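Local coordinates for In2-1 family protein, glutathione transferase lambda3 (Populus trichocarpa, PDB 4PQI) that binds glutathione and, as a Lambda-class glutathione transferase of the monomeric kind, probably acts as a glutathione-dependent thiol transferase, at residues A6-V11 with R51-L56; P17-T22 with K61-I66; T137-F142 with E187-F192. All blocks are in the same frame, centred on the assembly; numbering follows the deposited sequence.

Contact 1 (A6-V11 with R51-L56); sequences ALDKSV and RNFKGL. With CA (calcium ion), chain E.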
loop_
_atom_site.group_PDB
_atom_site.type_symbol
_atom_site.label_atom_id
_atom_site.label_comp_id
_atom_site.label_asym_id
_atom_site.label_seq_id
_atom_site.Cartn_x
_atom_site.Cartn_y
_atom_site.Cartn_z
ATOM N N ALA A 6 12.636 14.428 3.550
ATOM C CA ALA A 6 12.587 15.877 3.393
ATOM C C ALA A 6 11.411 16.304 2.507
ATOM O O ALA A 6 10.808 17.357 2.722
ATOM C CB ALA A 6 13.903 16.395 2.824
ATOM N N LEU A 7 11.082 15.467 1.524
ATOM C CA LEU A 7 10.073 15.794 0.518
ATOM C C LEU A 7 8.650 15.490 1.013
ATOM O O LEU A 7 7.671 16.008 0.475
ATOM C CB LEU A 7 10.382 15.032 -0.777
ATOM C CG LEU A 7 9.860 15.559 -2.115
ATOM C CD1 LEU A 7 10.200 17.038 -2.299
ATOM C CD2 LEU A 7 10.446 14.728 -3.247
ATOM N N ASP A 8 8.566 14.662 2.052
ATOM C CA ASP A 8 7.315 14.205 2.667
ATOM C C ASP A 8 6.489 15.367 3.238
ATOM O O ASP A 8 6.991 16.155 4.022
ATOM C CB ASP A 8 7.685 13.224 3.785
ATOM C CG ASP A 8 6.501 12.480 4.353
ATOM O OD1 ASP A 8 5.342 12.765 3.983
ATOM O OD2 ASP A 8 6.744 11.590 5.192
ATOM N N LYS A 9 5.222 15.466 2.858
ATOM C CA LYS A 9 4.389 16.570 3.333
ATOM C C LYS A 9 3.385 16.142 4.403
ATOM O O LYS A 9 2.497 16.909 4.773
ATOM C CB LYS A 9 3.677 17.268 2.167
ATOM C CG LYS A 9 4.535 18.304 1.437
ATOM C CD LYS A 9 4.754 19.531 2.287
ATOM C CE LYS A 9 5.655 20.540 1.597
ATOM N NZ LYS A 9 5.909 21.724 2.470
ATOM N N SER A 10 3.547 14.925 4.911
ATOM C CA SER A 10 2.623 14.374 5.901
ATOM C C SER A 10 2.817 15.014 7.260
ATOM O O SER A 10 3.902 15.479 7.594
ATOM C CB SER A 10 2.807 12.858 6.041
ATOM O OG SER A 10 4.053 12.572 6.666
ATOM N N VAL A 11 1.747 15.024 8.045
ATOM C CA VAL A 11 1.817 15.424 9.443
ATOM C C VAL A 11 1.224 14.306 10.315
ATOM O O VAL A 11 0.455 13.473 9.818
ATOM C CB VAL A 11 1.060 16.749 9.678
ATOM C CG1 VAL A 11 1.770 17.900 8.965
ATOM C CG2 VAL A 11 -0.394 16.635 9.214
ATOM N N ARG A 51 -1.714 9.539 0.074
ATOM C CA ARG A 51 -2.438 10.675 0.660
ATOM C C ARG A 51 -1.551 11.474 1.608
ATOM O O ARG A 51 -1.487 12.711 1.545
ATOM C CB ARG A 51 -3.658 10.152 1.426
ATOM C CG ARG A 51 -4.380 11.170 2.305
ATOM C CD ARG A 51 -5.469 10.437 3.092
ATOM N NE ARG A 51 -6.120 11.225 4.136
ATOM C CZ ARG A 51 -5.771 11.235 5.422
ATOM N NH1 ARG A 51 -4.730 10.539 5.863
ATOM N NH2 ARG A 51 -6.461 11.974 6.272
ATOM N N ASN A 52 -0.872 10.742 2.488
ATOM C CA ASN A 52 -0.007 11.325 3.500
ATOM C C ASN A 52 1.178 12.057 2.866
ATOM O O ASN A 52 1.399 13.241 3.128
ATOM C CB ASN A 52 0.476 10.240 4.476
ATOM C CG ASN A 52 -0.655 9.673 5.353
ATOM O OD1 ASN A 52 -1.799 10.132 5.289
ATOM N ND2 ASN A 52 -0.333 8.666 6.164
ATOM N N PHE A 53 1.924 11.355 2.020
ATOM C CA PHE A 53 3.115 11.930 1.398
ATOM C C PHE A 53 2.840 13.223 0.619
ATOM O O PHE A 53 3.575 14.203 0.753
ATOM C CB PHE A 53 3.796 10.908 0.494
ATOM C CG PHE A 53 5.179 11.301 0.091
ATOM C CD1 PHE A 53 6.275 10.921 0.861
ATOM C CD2 PHE A 53 5.392 12.061 -1.051
ATOM C CE1 PHE A 53 7.560 11.286 0.498
ATOM C CE2 PHE A 53 6.680 12.434 -1.421
ATOM C CZ PHE A 53 7.762 12.039 -0.649
ATOM N N LYS A 54 1.771 13.241 -0.170
ATOM C CA LYS A 54 1.460 14.419 -0.976
ATOM C C LYS A 54 0.896 15.584 -0.145
ATOM O O LYS A 54 0.759 16.710 -0.640
ATOM C CB LYS A 54 0.544 14.053 -2.156
ATOM C CG LYS A 54 1.128 12.998 -3.091
ATOM C CD LYS A 54 0.289 12.808 -4.376
ATOM C CE LYS A 54 0.219 14.080 -5.206
ATOM N NZ LYS A 54 1.378 14.219 -6.143
ATOM N N GLY A 55 0.607 15.312 1.125
ATOM C CA GLY A 55 0.116 16.321 2.045
ATOM C C GLY A 55 -1.371 16.528 1.880
ATOM O O GLY A 55 -1.861 17.636 2.058
ATOM N N LEU A 56 -2.085 15.463 1.528
ATOM C CA LEU A 56 -3.526 15.551 1.264
ATOM C C LEU A 56 -4.415 15.061 2.418
ATOM O O LEU A 56 -5.551 14.646 2.198
ATOM C CB LEU A 56 -3.878 14.789 -0.015
ATOM C CG LEU A 56 -3.101 15.198 -1.269
ATOM C CD1 LEU A 56 -3.329 14.217 -2.426
ATOM C CD2 LEU A 56 -3.474 16.612 -1.683
HETATM CA CA CA E . -3.191 19.601 2.338
HETATM O O HOH W 1 -4.662 21.264 3.796
HETATM O O HOH W 2 -3.534 18.460 4.314
HETATM O O HOH W 3 -1.048 20.688 3.028
HETATM O O HOH W 4 -2.435 20.255 0.038
#
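K9 and F53 are joined backbone to backbone: K9 N donates to F53 O over 3.0 Å, with 152° at the hydrogen. F53 is also the residue most covered by the other segment. D8 CA sits over one face of its ring, 4.0 Å from the ring centroid and 24° off the normal, a CH-pi contact displaced toward the rim. The D8 carboxylate is nearly parallel to the ring, with planes 15° apart, and L7 CB reaches F53 CZ at 4.0 Å. With CG anti to the backbone N, the F53 ring reaches L7 and D8, though its CB points away from 6-11. S10 CB packs on N52 CB, 3.8 Å away.

Helix 42-54, in the thioredoxin-like domain of the GST fold, ends here in a Schellman motif, with G55 at positive phi, L56 N bonded to R51 O at 2.8 Å and G55 N to N52 O. K9 CB stands 3.7 Å from G55 CA, and a CB modelled on G55 would clash with it. G55 O also binds a calcium ion, which E59 and waters help to coordinate.

An Asx turn from D8 to S10, closed by S10 N on D8 OD1 at 3.0 Å, shapes the chain after helix 4-7. S10 OG adds a second bond to OD1 from the same face of the carboxylate. Farther out, D8 OD2 takes the backbone N of A220 in helix 219-222, and F175 meets the F53 ring.

Contact 2 (P17-T22 with K61-I66); sequences PPLDAT and KLVPLI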
loop_
_atom_site.group_PDB
_atom_site.type_symbol
_atom_site.label_atom_id
_atom_site.label_comp_id
_atom_site.label_asym_id
_atom_site.label_seq_id
_atom_site.Cartn_x
_atom_site.Cartn_y
_atom_site.Cartn_z
ATOM N N PRO A 17 -11.966 5.881 15.268
ATOM C CA PRO A 17 -12.251 4.442 15.361
ATOM C C PRO A 17 -12.976 3.955 14.107
ATOM O O PRO A 17 -13.722 4.719 13.497
ATOM C CB PRO A 17 -13.170 4.338 16.599
ATOM C CG PRO A 17 -12.935 5.589 17.366
ATOM C CD PRO A 17 -12.645 6.642 16.333
ATOM N N PRO A 18 -12.729 2.708 13.690
ATOM C CA PRO A 18 -13.448 2.253 12.496
ATOM C C PRO A 18 -14.959 2.144 12.751
ATOM O O PRO A 18 -15.384 1.898 13.885
ATOM C CB PRO A 18 -12.827 0.878 12.213
ATOM C CG PRO A 18 -12.233 0.453 13.535
ATOM C CD PRO A 18 -11.750 1.718 14.169
ATOM N N LEU A 19 -15.750 2.346 11.701
ATOM C CA LEU A 19 -17.209 2.305 11.789
ATOM C C LEU A 19 -17.736 0.876 11.702
ATOM O O LEU A 19 -17.422 0.156 10.745
ATOM C CB LEU A 19 -17.805 3.100 10.629
ATOM C CG LEU A 19 -17.387 4.563 10.493
ATOM C CD1 LEU A 19 -18.031 5.192 9.239
ATOM C CD2 LEU A 19 -17.756 5.329 11.724
ATOM N N ASP A 20 -18.568 0.481 12.661
ATOM C CA ASP A 20 -19.163 -0.852 12.639
ATOM C C ASP A 20 -20.491 -0.886 11.891
ATOM O O ASP A 20 -20.921 0.116 11.311
ATOM C CB ASP A 20 -19.351 -1.393 14.058
ATOM C CG ASP A 20 -20.340 -0.575 14.882
ATOM O OD1 ASP A 20 -21.259 0.050 14.315
ATOM O OD2 ASP A 20 -20.203 -0.562 16.123
ATOM N N ALA A 21 -21.158 -2.036 11.952
ATOM C CA ALA A 21 -22.358 -2.275 11.162
ATOM C C ALA A 21 -23.485 -1.293 11.447
ATOM O O ALA A 21 -24.305 -1.052 10.578
ATOM C CB ALA A 21 -22.846 -3.705 11.336
ATOM N N THR A 22 -23.533 -0.756 12.668
ATOM C CA THR A 22 -24.600 0.155 13.066
ATOM C C THR A 22 -24.237 1.640 12.897
ATOM O O THR A 22 -25.050 2.512 13.224
ATOM C CB THR A 22 -25.030 -0.071 14.531
ATOM O OG1 THR A 22 -23.947 0.260 15.400
ATOM C CG2 THR A 22 -25.455 -1.520 14.772
ATOM N N LYS A 61 -10.699 12.933 3.530
ATOM C CA LYS A 61 -11.171 12.410 4.801
ATOM C C LYS A 61 -11.124 10.882 4.792
ATOM O O LYS A 61 -11.526 10.251 3.815
ATOM C CB LYS A 61 -12.594 12.891 5.072
ATOM C CG LYS A 61 -12.765 14.412 5.099
ATOM C CD LYS A 61 -11.795 15.063 6.079
ATOM C CE LYS A 61 -12.010 16.570 6.207
ATOM N NZ LYS A 61 -10.933 17.190 7.049
ATOM N N LEU A 62 -10.625 10.276 5.869
ATOM C CA LEU A 62 -10.726 8.818 6.003
ATOM C C LEU A 62 -12.101 8.375 6.556
ATOM O O LEU A 62 -12.639 8.975 7.487
ATOM C CB LEU A 62 -9.625 8.285 6.915
ATOM C CG LEU A 62 -8.194 8.592 6.498
ATOM C CD1 LEU A 62 -7.210 8.014 7.508
ATOM C CD2 LEU A 62 -7.931 8.046 5.106
ATOM N N VAL A 63 -12.656 7.328 5.966
ATOM C CA VAL A 63 -13.829 6.656 6.514
ATOM C C VAL A 63 -13.431 5.199 6.701
ATOM O O VAL A 63 -13.566 4.399 5.776
ATOM C CB VAL A 63 -15.022 6.736 5.539
ATOM C CG1 VAL A 63 -16.270 6.113 6.165
ATOM C CG2 VAL A 63 -15.288 8.183 5.136
ATOM N N PRO A 64 -12.891 4.853 7.886
ATOM C CA PRO A 64 -12.470 3.467 8.130
ATOM C C PRO A 64 -13.637 2.562 8.558
ATOM O O PRO A 64 -14.508 2.963 9.333
ATOM C CB PRO A 64 -11.434 3.622 9.244
ATOM C CG PRO A 64 -11.969 4.786 10.056
ATOM C CD PRO A 64 -12.529 5.744 9.006
ATOM N N LEU A 65 -13.644 1.344 8.021
ATOM C CA LEU A 65 -14.716 0.385 8.232
ATOM C C LEU A 65 -14.157 -0.844 8.906
ATOM O O LEU A 65 -12.987 -1.177 8.734
ATOM C CB LEU A 65 -15.307 -0.046 6.875
ATOM C CG LEU A 65 -15.750 1.074 5.938
ATOM C CD1 LEU A 65 -16.214 0.526 4.575
ATOM C CD2 LEU A 65 -16.852 1.894 6.622
ATOM N N ILE A 66 -14.984 -1.525 9.687
ATOM C CA ILE A 66 -14.626 -2.854 10.155
ATOM C C ILE A 66 -15.159 -3.817 9.105
ATOM O O ILE A 66 -16.363 -4.041 9.037
ATOM C CB ILE A 66 -15.285 -3.179 11.505
ATOM C CG1 ILE A 66 -14.910 -2.136 12.560
ATOM C CG2 ILE A 66 -14.876 -4.563 11.962
ATOM C CD1 ILE A 66 -15.690 -2.303 13.870
#
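P64 O receives the shorter of the two backbone bonds across this contact: L19 N lies 2.7 Å from it, and the angle of 175° at the hydrogen makes the approach almost straight. The return bond runs from I66 N to L19 O at 3.1 Å, again close to linear. Together they bridge L19 with L65. The pairing is a single beta bridge, and 17-22 forms no regular strand; the touching parts run 60° apart. P18 CA also approaches P64 O, a CA-H...O contact beside the stronger N-H bond.

Two apolar groups flank the bridge. In one, P18 CB is 3.7 Å from I66 CG1, and P64 CG lies near P18 CA and P17 O. I66 holds CG1 anti to its carbonyl carbon (chi1 -57°), which brings this branch to the proline, and the extended second torsion carries CD1 on to D20 CB, 3.8 Å away. In the other, L19 CD1 meets V63 CG1 at 3.7 Å, L19 CB faces L65 CD2 at 4.3 Å, and L19 CB and CG pass over P64 O. Beyond L19, T22 N to D20 OD1 closes an Asx turn, and T22 OG1 adds a second bond from the same face.

Segment 61-66 runs directly into L67 of the glutathione pocket, and the side chain of L65 is about 8 Å from the bound glutathione. The bridge sits at the end of strand 60-64, an outermost strand of the four-stranded thioredoxin-like sheet, where V63 pairs with L35 and T37 of strand 33-37. W73 of helix 73-78 packs on both L19 and L65, and W48 and R51 of helix 42-54 touch L62.

Contact 3 (T137-F142 with E187-F192); sequences TVYTAF and ERLNIF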
loop_
_atom_site.group_PDB
_atom_site.type_symbol
_atom_site.label_atom_id
_atom_site.label_comp_id
_atom_site.label_asym_id
_atom_site.label_seq_id
_atom_site.Cartn_x
_atom_site.Cartn_y
_atom_site.Cartn_z
ATOM N N THR A 137 2.212 -15.085 -6.441
ATOM C CA THR A 137 3.269 -16.060 -6.242
ATOM C C THR A 137 3.519 -16.327 -4.753
ATOM O O THR A 137 3.496 -17.488 -4.322
ATOM C CB THR A 137 4.588 -15.615 -6.936
ATOM O OG1 THR A 137 4.352 -15.438 -8.340
ATOM C CG2 THR A 137 5.659 -16.663 -6.756
ATOM N N VAL A 138 3.750 -15.267 -3.973
ATOM C CA VAL A 138 4.105 -15.437 -2.559
ATOM C C VAL A 138 2.934 -15.956 -1.711
ATOM O O VAL A 138 3.108 -16.852 -0.886
ATOM C CB VAL A 138 4.688 -14.156 -1.917
ATOM C CG1 VAL A 138 5.156 -14.445 -0.486
ATOM C CG2 VAL A 138 5.857 -13.620 -2.721
ATOM N N TYR A 139 1.740 -15.409 -1.926
ATOM C CA TYR A 139 0.585 -15.802 -1.121
ATOM C C TYR A 139 0.094 -17.224 -1.389
ATOM O O TYR A 139 -0.699 -17.768 -0.622
ATOM C CB TYR A 139 -0.550 -14.777 -1.236
ATOM C CG TYR A 139 -0.315 -13.542 -0.389
ATOM C CD1 TYR A 139 -0.702 -13.511 0.945
ATOM C CD2 TYR A 139 0.305 -12.411 -0.916
ATOM C CE1 TYR A 139 -0.494 -12.387 1.725
ATOM C CE2 TYR A 139 0.530 -11.279 -0.132
ATOM C CZ TYR A 139 0.124 -11.277 1.187
ATOM O OH TYR A 139 0.331 -10.173 1.982
ATOM N N THR A 140 0.583 -17.840 -2.458
ATOM C CA THR A 140 0.264 -19.238 -2.730
ATOM C C THR A 140 1.446 -20.157 -2.421
ATOM O O THR A 140 1.447 -21.324 -2.808
ATOM C CB THR A 140 -0.169 -19.451 -4.201
ATOM O OG1 THR A 140 0.872 -19.008 -5.084
ATOM C CG2 THR A 140 -1.436 -18.671 -4.502
ATOM N N ALA A 141 2.447 -19.634 -1.721
ATOM C CA ALA A 141 3.679 -20.392 -1.484
ATOM C C ALA A 141 3.787 -20.986 -0.069
ATOM O O ALA A 141 4.736 -21.723 0.233
ATOM C CB ALA A 141 4.885 -19.519 -1.778
ATOM N N PHE A 142 2.813 -20.675 0.783
ATOM C CA PHE A 142 2.916 -20.976 2.208
ATOM C C PHE A 142 2.984 -22.458 2.514
ATOM O O PHE A 142 3.545 -22.852 3.538
ATOM C CB PHE A 142 1.782 -20.316 2.994
ATOM C CG PHE A 142 1.748 -18.830 2.853
ATOM C CD1 PHE A 142 2.924 -18.104 2.766
ATOM C CD2 PHE A 142 0.543 -18.157 2.767
ATOM C CE1 PHE A 142 2.895 -16.735 2.617
ATOM C CE2 PHE A 142 0.506 -16.783 2.614
ATOM C CZ PHE A 142 1.680 -16.071 2.539
ATOM N N GLU A 187 5.993 -5.564 3.708
ATOM C CA GLU A 187 5.854 -5.368 5.159
ATOM C C GLU A 187 5.236 -6.594 5.842
ATOM O O GLU A 187 5.811 -7.167 6.781
ATOM C CB GLU A 187 4.994 -4.116 5.443
ATOM C CG GLU A 187 4.464 -3.967 6.885
ATOM C CD GLU A 187 3.436 -2.817 7.063
ATOM O OE1 GLU A 187 3.334 -1.916 6.185
ATOM O OE2 GLU A 187 2.731 -2.820 8.102
ATOM N N ARG A 188 4.067 -7.001 5.365
ATOM C CA ARG A 188 3.338 -8.104 5.983
ATOM C C ARG A 188 4.016 -9.448 5.719
ATOM O O ARG A 188 4.131 -10.273 6.613
ATOM C CB ARG A 188 1.891 -8.122 5.492
ATOM C CG ARG A 188 1.100 -6.929 5.969
ATOM C CD ARG A 188 -0.157 -6.727 5.143
ATOM N NE ARG A 188 -1.016 -5.701 5.726
ATOM C CZ ARG A 188 -0.750 -4.400 5.680
ATOM N NH1 ARG A 188 0.356 -3.971 5.080
ATOM N NH2 ARG A 188 -1.584 -3.528 6.235
ATOM N N LEU A 189 4.473 -9.654 4.489
ATOM C CA LEU A 189 5.152 -10.892 4.125
ATOM C C LEU A 189 6.423 -11.093 4.951
ATOM O O LEU A 189 6.703 -12.201 5.413
ATOM C CB LEU A 189 5.450 -10.934 2.621
ATOM C CG LEU A 189 4.202 -11.106 1.735
ATOM C CD1 LEU A 189 4.563 -10.922 0.265
ATOM C CD2 LEU A 189 3.516 -12.455 1.960
ATOM N N ASN A 190 7.176 -10.012 5.144
ATOM C CA ASN A 190 8.409 -10.057 5.906
ATOM C C ASN A 190 8.133 -10.581 7.316
ATOM O O ASN A 190 8.805 -11.502 7.798
ATOM C CB ASN A 190 9.041 -8.664 5.963
ATOM C CG ASN A 190 10.462 -8.691 6.473
ATOM O OD1 ASN A 190 11.038 -9.761 6.690
ATOM N ND2 ASN A 190 11.047 -7.513 6.650
ATOM N N ILE A 191 7.125 -10.010 7.968
ATOM C CA ILE A 191 6.762 -10.431 9.324
ATOM C C ILE A 191 6.255 -11.871 9.368
ATOM O O ILE A 191 6.662 -12.660 10.237
ATOM C CB ILE A 191 5.687 -9.512 9.929
ATOM C CG1 ILE A 191 6.162 -8.061 9.940
ATOM C CG2 ILE A 191 5.339 -9.944 11.340
ATOM C CD1 ILE A 191 5.045 -7.071 10.237
ATOM N N PHE A 192 5.368 -12.213 8.433
ATOM C CA PHE A 192 4.719 -13.524 8.451
ATOM C C PHE A 192 5.706 -14.656 8.184
ATOM O O PHE A 192 5.768 -15.620 8.949
ATOM C CB PHE A 192 3.546 -13.574 7.470
ATOM C CG PHE A 192 2.781 -14.877 7.486
ATOM C CD1 PHE A 192 2.249 -15.382 8.675
ATOM C CD2 PHE A 192 2.565 -15.584 6.309
ATOM C CE1 PHE A 192 1.532 -16.573 8.687
ATOM C CE2 PHE A 192 1.850 -16.777 6.316
ATOM C CZ PHE A 192 1.330 -17.271 7.503
#
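This is a buried apolar contact between two parts of the all-helical C-terminal domain of the GST fold, joining the end of helix 118-139 and the turn after it to the middle of helix 177-197. The backbones stay apart, with V138 CA 8.2 Å from L189 CA, and side chains make the contact.

L189 is the residue on which three partners converge. Its CD2 meets V138 CG1 at 3.6 Å, the two side chains reaching toward each other tip to tip. The same methyl lies over a face of the Y139 ring, 3.9 Å from the centroid and 21° off the normal, a CH-pi contact offset toward the rim; it also approaches the edge of the F142 ring at CZ. Y139 carries CG anti to its carbonyl carbon (chi1 -78°), which extends the ring across L189, and its OH is hydrogen-bonded to the OH of Y235 in helix 228-239. F154 of helix 151-160 packs against both V138 and L189.

F142 and F192 form a T-shaped pair, with centroids 5.0 Å apart and planes at 84°. F192 turns its edge to one face of F142; over the other face lie V138 O and Y139 C, both toward the rim. An alanine here in place of F142 would remove that ring, and the edge of F192 would probably lose the face it packs on, leaving a gap beside L189 CD2. F192 CE2 stands 3.7 Å above the plane of the F142 ring, over its centre.

How the contacts relate
From the N terminus, 6-11 comes first and closes contact 1 on the end of helix 42-54, some 40 residues on. The chain reaches 17-22 before that helix and closes contact 2 on strand 60-64 after it, so the two loops cross, neither nesting in the other. Helix and strand are consecutive, and the contacts touch where R51 CZ packs on L62 CG at 3.7 Å, though their centres lie 23 Å apart. Both tie the N-terminal extension to the thioredoxin-like domain. Contact 3 follows in series, closing a mostly helical loop within the C-terminal domain; its nearest atoms are about 11 Å from those of contact 1 and about 12 Å from those of contact 2.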